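Side-chain contacts in hypothetical protein AGR_L_1239 (Agrobacterium tumefaciens str. C58, PDB 1VQS), which is of unknown function but belongs to the NIPSNAP family and adopts a ferredoxin-like fold of the dimeric alpha-beta barrel type: residues 80-83 with 87-90; 28-33 with 96-101. All blocks are in the same frame, centred on the assembly; numbering follows the deposited sequence.

Interaction 1 of 2, residues 80-83 with 87-90; sequences ARLM and RWLS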
ATOM      1  N   ALA B  80      27.892  -1.319 -11.897  1.00 21.84           N
ATOM      2  CA  ALA B  80      29.044  -0.701 -11.230  1.00 20.18           C
ATOM      3  C   ALA B  80      29.748   0.237 -12.203  1.00 22.39           C
ATOM      4  O   ALA B  80      30.133   1.341 -11.841  1.00 21.32           O
ATOM      5  CB  ALA B  80      29.993  -1.732 -10.701  1.00 21.44           C
ATOM      6  N   ARG B  81      29.935  -0.210 -13.452  1.00 20.69           N
ATOM      7  CA  ARG B  81      30.590   0.637 -14.443  1.00 19.54           C
ATOM      8  C   ARG B  81      29.754   1.884 -14.767  1.00 18.04           C
ATOM      9  O   ARG B  81      30.285   3.001 -14.919  1.00 20.15           O
ATOM     10  CB  ARG B  81      30.902  -0.154 -15.715  1.00 18.87           C
ATOM     11  CG  ARG B  81      32.005  -1.161 -15.482  1.00 18.27           C
ATOM     12  CD  ARG B  81      32.590  -1.730 -16.752  1.00 22.90           C
ATOM     13  NE  ARG B  81      31.595  -2.452 -17.538  1.00 22.35           N
ATOM     14  CZ  ARG B  81      31.393  -3.772 -17.528  1.00 21.20           C
ATOM     15  NH1 ARG B  81      32.106  -4.568 -16.752  1.00 23.12           N
ATOM     16  NH2 ARG B  81      30.453  -4.285 -18.307  1.00 21.95           N
ATOM     17  N   LEU B  82      28.437   1.715 -14.850  1.00 18.40           N
ATOM     18  CA  LEU B  82      27.521   2.838 -15.060  1.00 18.89           C
ATOM     19  C   LEU B  82      27.710   3.878 -13.950  1.00 19.25           C
ATOM     20  O   LEU B  82      27.904   5.057 -14.220  1.00 20.23           O
ATOM     21  CB  LEU B  82      26.066   2.365 -15.073  1.00 19.86           C
ATOM     22  CG  LEU B  82      24.970   3.452 -15.155  1.00 20.49           C
ATOM     23  CD1 LEU B  82      25.022   4.155 -16.488  1.00 21.77           C
ATOM     24  CD2 LEU B  82      23.582   2.852 -14.914  1.00 21.16           C
HETATM   25  N   MSE B  83      27.684   3.415 -12.701  1.00 20.98           N
HETATM   26  CA  MSE B  83      27.737   4.318 -11.541  1.00 21.06           C
HETATM   27  C   MSE B  83      29.100   4.974 -11.314  1.00 23.65           C
HETATM   28  O   MSE B  83      29.200   6.006 -10.655  1.00 24.63           O
HETATM   29  CB  MSE B  83      27.238   3.573 -10.290  1.00 23.61           C
HETATM   30  CG  MSE B  83      25.812   3.066 -10.430  1.00 26.18           C
HETATM   31 SE   MSE B  83      24.493   4.464 -10.868  1.00 41.96          SE
HETATM   32  CE  MSE B  83      25.088   5.771  -9.663  1.00 28.02           C
ATOM     33  N   ARG B  87      30.445  10.599 -16.790  1.00 19.00           N
ATOM     34  CA  ARG B  87      29.472  11.063 -17.785  1.00 18.93           C
ATOM     35  C   ARG B  87      28.045  10.746 -17.339  1.00 19.97           C
ATOM     36  O   ARG B  87      27.104  11.464 -17.673  1.00 22.94           O
ATOM     37  CB  ARG B  87      29.771  10.445 -19.145  1.00 20.95           C
ATOM     38  CG  ARG B  87      31.099  10.888 -19.700  1.00 18.87           C
ATOM     39  CD  ARG B  87      31.376  10.279 -21.094  1.00 22.73           C
ATOM     40  NE  ARG B  87      30.572  10.935 -22.120  1.00 27.63           N
ATOM     41  CZ  ARG B  87      29.983  10.323 -23.144  1.00 29.58           C
ATOM     42  NH1 ARG B  87      30.044   9.016 -23.279  1.00 23.13           N
ATOM     43  NH2 ARG B  87      29.297  11.036 -24.025  1.00 30.96           N
ATOM     44  N   TRP B  88      27.873   9.656 -16.619  1.00 18.37           N
ATOM     45  CA  TRP B  88      26.568   9.315 -16.067  1.00 18.49           C
ATOM     46  C   TRP B  88      26.294  10.079 -14.778  1.00 20.09           C
ATOM     47  O   TRP B  88      25.188  10.554 -14.579  1.00 20.24           O
ATOM     48  CB  TRP B  88      26.455   7.818 -15.797  1.00 20.34           C
ATOM     49  CG  TRP B  88      25.109   7.367 -15.274  1.00 18.27           C
ATOM     50  CD1 TRP B  88      24.845   6.852 -14.036  1.00 20.76           C
ATOM     51  CD2 TRP B  88      23.861   7.420 -15.967  1.00 20.34           C
ATOM     52  NE1 TRP B  88      23.512   6.543 -13.943  1.00 21.78           N
ATOM     53  CE2 TRP B  88      22.887   6.907 -15.105  1.00 20.14           C
ATOM     54  CE3 TRP B  88      23.477   7.871 -17.235  1.00 20.01           C
ATOM     55  CZ2 TRP B  88      21.545   6.791 -15.482  1.00 20.14           C
ATOM     56  CZ3 TRP B  88      22.158   7.755 -17.605  1.00 21.38           C
ATOM     57  CH2 TRP B  88      21.209   7.230 -16.723  1.00 21.57           C
ATOM     58  N   LEU B  89      27.297  10.223 -13.902  1.00 19.05           N
ATOM     59  CA  LEU B  89      27.118  10.964 -12.653  1.00 19.39           C
ATOM     60  C   LEU B  89      26.807  12.426 -12.922  1.00 21.71           C
ATOM     61  O   LEU B  89      26.115  13.069 -12.119  1.00 23.00           O
ATOM     62  CB  LEU B  89      28.345  10.821 -11.780  1.00 19.37           C
ATOM     63  CG  LEU B  89      28.664   9.393 -11.332  1.00 22.62           C
ATOM     64  CD1 LEU B  89      30.020   9.337 -10.672  1.00 22.59           C
ATOM     65  CD2 LEU B  89      27.624   8.904 -10.346  1.00 27.93           C
ATOM     66  N   SER B  90      27.292  12.960 -14.035  1.00 20.34           N
ATOM     67  CA  SER B  90      26.973  14.358 -14.406  1.00 20.32           C
ATOM     68  C   SER B  90      25.588  14.464 -15.046  1.00 21.04           C
ATOM     69  O   SER B  90      25.022  15.563 -15.114  1.00 20.64           O
ATOM     70  CB  SER B  90      28.035  14.997 -15.277  0.50 22.61           C
ATOM     71  OG  SER B  90      28.257  14.270 -16.451  0.50 19.08           O
TER
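Leu82 and Trp88 supply the main apolar contact here, a CH-pi interaction in which Leu82 CD1 sits over one face of the indole. This methyl lies 3.4 Å from the centroid of the five-membered ring of Trp88, only 10° off the ring normal, so it bears on the pyrrole part rather than on the middle of the indole. Leu82 CG follows it across the same ring, 3.6 Å from Trp88 NE1. A chi1 of -178° at Trp88 turns the indole away from its own backbone N and toward the end of the preceding helix.

The second kind of contact is Met-aromatic, made by a selenomethionine. Met83 SE approaches the indole at the edge, near the ring plane, and comes within 3.8 Å of Trp88 NE1. Bends at chi2 and chi3 bring the selenium to the ring, although Met83 CB points away from residues 87-90. The pair illustrates how one aromatic ring can be met over a face and at an edge by successive residues.

Van der Waals packing completes the contact: the whole branched end of Leu89 meets the carbonyl oxygen Met83 O, with Leu89 CD2 at 3.3 Å. Helix 72-84 thereby packs against helix 86-89 across the short break at Asp85, while Leu82, touching His45 and Leu46, and Trp88, touching Gln42, lean on the C-terminal part of helix 27-46.

Interaction 2 of 2, residues 28-33 with 96-101; sequences PAYLKV and RDLIEV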
ATOM      1  N   PRO B  28       7.131  14.929 -19.306  1.00 21.36           N
ATOM      2  CA  PRO B  28       7.737  15.515 -20.522  1.00 21.27           C
ATOM      3  C   PRO B  28       9.175  15.998 -20.313  1.00 19.91           C
ATOM      4  O   PRO B  28      10.026  15.727 -21.179  1.00 22.34           O
ATOM      5  CB  PRO B  28       6.799  16.677 -20.875  1.00 21.99           C
ATOM      6  CG  PRO B  28       5.477  16.306 -20.241  1.00 23.50           C
ATOM      7  CD  PRO B  28       5.859  15.582 -18.960  1.00 22.22           C
ATOM      8  N   ALA B  29       9.462  16.680 -19.208  1.00 20.74           N
ATOM      9  CA  ALA B  29      10.848  17.110 -18.939  1.00 21.16           C
ATOM     10  C   ALA B  29      11.827  15.962 -18.787  1.00 20.55           C
ATOM     11  O   ALA B  29      12.963  16.001 -19.289  1.00 22.61           O
ATOM     12  CB  ALA B  29      10.907  18.017 -17.721  1.00 24.04           C
ATOM     13  N   TYR B  30      11.376  14.924 -18.095  1.00 19.77           N
ATOM     14  CA  TYR B  30      12.170  13.730 -17.872  1.00 19.13           C
ATOM     15  C   TYR B  30      12.509  13.052 -19.192  1.00 21.05           C
ATOM     16  O   TYR B  30      13.671  12.716 -19.473  1.00 20.29           O
ATOM     17  CB  TYR B  30      11.412  12.785 -16.924  1.00 19.96           C
ATOM     18  CG  TYR B  30      12.073  11.467 -16.682  1.00 18.73           C
ATOM     19  CD1 TYR B  30      11.869  10.404 -17.560  1.00 18.38           C
ATOM     20  CD2 TYR B  30      12.848  11.227 -15.550  1.00 20.03           C
ATOM     21  CE1 TYR B  30      12.466   9.173 -17.344  1.00 19.70           C
ATOM     22  CE2 TYR B  30      13.452   9.988 -15.339  1.00 21.01           C
ATOM     23  CZ  TYR B  30      13.262   8.971 -16.245  1.00 21.54           C
ATOM     24  OH  TYR B  30      13.851   7.737 -16.043  1.00 21.24           O
ATOM     25  N   LEU B  31      11.491  12.815 -20.007  1.00 21.09           N
ATOM     26  CA  LEU B  31      11.730  12.096 -21.260  1.00 21.07           C
ATOM     27  C   LEU B  31      12.624  12.887 -22.198  1.00 20.60           C
ATOM     28  O   LEU B  31      13.439  12.299 -22.928  1.00 20.76           O
ATOM     29  CB  LEU B  31      10.420  11.764 -21.952  1.00 21.06           C
ATOM     30  CG  LEU B  31       9.585  10.714 -21.220  1.00 22.64           C
ATOM     31  CD1 LEU B  31       8.248  10.602 -21.940  1.00 24.02           C
ATOM     32  CD2 LEU B  31      10.278   9.367 -21.171  1.00 23.79           C
ATOM     33  N   LYS B  32      12.489  14.210 -22.170  1.00 20.53           N
ATOM     34  CA  LYS B  32      13.320  15.052 -23.029  1.00 21.12           C
ATOM     35  C   LYS B  32      14.795  14.900 -22.682  1.00 20.02           C
ATOM     36  O   LYS B  32      15.620  14.634 -23.545  1.00 21.00           O
ATOM     37  CB  LYS B  32      12.895  16.511 -22.948  1.00 22.13           C
ATOM     38  CG  LYS B  32      13.784  17.437 -23.789  1.00 25.02           C
ATOM     39  CD  LYS B  32      13.474  18.912 -23.542  1.00 28.66           C
ATOM     40  CE  LYS B  32      12.140  19.340 -24.154  1.00 39.02           C
ATOM     41  NZ  LYS B  32      12.232  19.557 -25.630  1.00 42.14           N
ATOM     42  N   VAL B  33      15.123  15.076 -21.408  1.00 19.61           N
ATOM     43  CA  VAL B  33      16.524  15.068 -21.005  1.00 21.15           C
ATOM     44  C   VAL B  33      17.115  13.649 -21.065  1.00 21.99           C
ATOM     45  O   VAL B  33      18.276  13.470 -21.417  1.00 21.29           O
ATOM     46  CB  VAL B  33      16.721  15.755 -19.631  1.00 23.00           C
ATOM     47  CG1 VAL B  33      16.288  14.856 -18.500  1.00 21.39           C
ATOM     48  CG2 VAL B  33      18.174  16.186 -19.443  1.00 22.92           C
ATOM     49  N   ARG B  96      17.395  13.115 -11.038  1.00 19.76           N
ATOM     50  CA  ARG B  96      17.226  12.509  -9.728  1.00 20.27           C
ATOM     51  C   ARG B  96      16.232  13.235  -8.822  1.00 20.45           C
ATOM     52  O   ARG B  96      15.760  12.638  -7.828  1.00 21.77           O
ATOM     53  CB  ARG B  96      18.556  12.324  -9.037  1.00 24.34           C
ATOM     54  CG  ARG B  96      19.192  13.559  -8.663  1.00 24.73           C
ATOM     55  CD  ARG B  96      20.411  13.282  -7.787  1.00 29.31           C
ATOM     56  NE  ARG B  96      21.177  14.496  -7.601  1.00 28.40           N
ATOM     57  CZ  ARG B  96      22.503  14.530  -7.484  1.00 29.29           C
ATOM     58  NH1 ARG B  96      23.188  13.405  -7.533  1.00 31.00           N
ATOM     59  NH2 ARG B  96      23.124  15.690  -7.326  1.00 30.43           N
ATOM     60  N   ASP B  97      15.928  14.500  -9.123  1.00 19.31           N
ATOM     61  CA  ASP B  97      14.874  15.241  -8.410  1.00 20.45           C
ATOM     62  C   ASP B  97      13.539  15.174  -9.128  1.00 21.18           C
ATOM     63  O   ASP B  97      12.506  15.542  -8.543  1.00 22.27           O
ATOM     64  CB  ASP B  97      15.281  16.690  -8.159  1.00 19.60           C
ATOM     65  CG  ASP B  97      16.576  16.810  -7.397  1.00 21.40           C
ATOM     66  OD1 ASP B  97      16.926  15.890  -6.626  1.00 21.65           O
ATOM     67  OD2 ASP B  97      17.280  17.834  -7.604  1.00 23.98           O
ATOM     68  N   LEU B  98      13.537  14.684 -10.370  1.00 19.29           N
ATOM     69  CA  LEU B  98      12.292  14.431 -11.081  1.00 18.84           C
ATOM     70  C   LEU B  98      11.695  13.122 -10.612  1.00 19.38           C
ATOM     71  O   LEU B  98      10.476  12.951 -10.634  1.00 20.60           O
ATOM     72  CB  LEU B  98      12.518  14.394 -12.580  1.00 19.97           C
ATOM     73  CG  LEU B  98      13.086  15.688 -13.202  1.00 19.74           C
ATOM     74  CD1 LEU B  98      13.142  15.559 -14.705  1.00 20.08           C
ATOM     75  CD2 LEU B  98      12.281  16.895 -12.827  1.00 21.32           C
ATOM     76  N   ILE B  99      12.547  12.181 -10.220  1.00 19.35           N
ATOM     77  CA  ILE B  99      12.093  10.917  -9.658  1.00 19.97           C
ATOM     78  C   ILE B  99      11.836  11.083  -8.165  1.00 20.74           C
ATOM     79  O   ILE B  99      12.743  11.518  -7.446  1.00 21.34           O
ATOM     80  CB  ILE B  99      13.167   9.816  -9.841  1.00 20.58           C
ATOM     81  CG1 ILE B  99      13.446   9.555 -11.320  1.00 21.05           C
ATOM     82  CG2 ILE B  99      12.772   8.509  -9.091  1.00 19.97           C
ATOM     83  CD1 ILE B  99      14.791   8.846 -11.580  1.00 21.97           C
ATOM     84  N   GLU B 100      10.626  10.739  -7.712  1.00 20.13           N
ATOM     85  CA  GLU B 100      10.285  10.730  -6.274  1.00 19.12           C
ATOM     86  C   GLU B 100      10.523   9.373  -5.604  1.00 19.61           C
ATOM     87  O   GLU B 100      11.198   9.272  -4.552  1.00 20.06           O
ATOM     88  CB  GLU B 100       8.832  11.162  -6.040  1.00 19.66           C
ATOM     89  CG  GLU B 100       8.624  12.619  -6.368  1.00 20.33           C
ATOM     90  CD  GLU B 100       7.269  13.160  -6.000  1.00 20.33           C
ATOM     91  OE1 GLU B 100       6.333  12.397  -5.686  1.00 25.27           O
ATOM     92  OE2 GLU B 100       7.121  14.407  -6.059  1.00 22.83           O
ATOM     93  N   VAL B 101       9.964   8.333  -6.201  1.00 19.46           N
ATOM     94  CA  VAL B 101      10.018   6.982  -5.610  1.00 19.52           C
ATOM     95  C   VAL B 101      10.353   5.980  -6.675  1.00 20.34           C
ATOM     96  O   VAL B 101       9.973   6.126  -7.828  1.00 20.53           O
ATOM     97  CB  VAL B 101       8.682   6.611  -4.956  1.00 22.06           C
ATOM     98  CG1 VAL B 101       8.700   5.200  -4.407  1.00 25.44           C
ATOM     99  CG2 VAL B 101       8.374   7.560  -3.834  1.00 22.21           C
TER
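Tyr30 projects from helix 27-46 toward the segment 96-101, where Leu98 and Ile99 meet it at different levels, one near the root of the side chain and the other near the far end of the ring. Leu98 reaches across to the helix with a single branch: its CD1 lies 3.8 Å from Tyr30 CA and 4.0 Å from Tyr30 CB, so the methyl presses on the helix backbone as much as on the side chain. The nearly extended end of Leu98 (chi2 -175°) carries CD1 out to this position. Closer to its own backbone, Leu98 CB stands at the edge of the tyrosine ring, near its plane. Ala29 adds a looser apolar contact on the helix surface, with its CB 4.5 Å from Leu98 CD1.

Ile99 meets the ring farther out. Its CG1 comes within 4.0 Å of Tyr30 CE2, and CD1 of the same branch lies 4.2 Å from that carbon; the two side chains meet at a slant. With Tyr30 CG anti to the backbone N (chi1 176°), the ring extends from the helix past Leu98 to Ile99, and its hydroxyl is hydrogen-bonded to Tyr52 OH. That bond gives the hydroxyl of this buried tyrosine a polar partner and probably helps to hold the ring's direction. The example shows how one long aromatic side chain can serve two neighbours along its length.

Just before the strand, Asp97 forms a salt bridge with Lys23 of a second subunit. In this ferredoxin-like fold, helix 27-46 packs on the loop residue Leu98 and on the start of strand 99-109, an outermost strand of the sheet within this chain. Glu100 and Val101 face Arg21 there in a classic beta bulge, and Tyr30 and Ile99 both touch Tyr20 and Leu22 of the adjacent strand 14-22.

From the N terminus, the chain leaves strand 14-22 and enters helix 27-46, which carries the first half of interaction 2. Strands 48-55 and 62-69 follow, then helix 72-84, whose last turn meets helix 86-89 in interaction 1, closing a short loop of three residues. Only when the chain reaches residues 96-101 is the much longer loop of interaction 2 closed, with interaction 1 nested inside it. The two contacts lie about 17 Å apart, centre to centre, and do not touch. Helix 27-46 connects them: its early part packs on Leu98 and the start of strand 99-109, and its late part receives side chains from interaction 1.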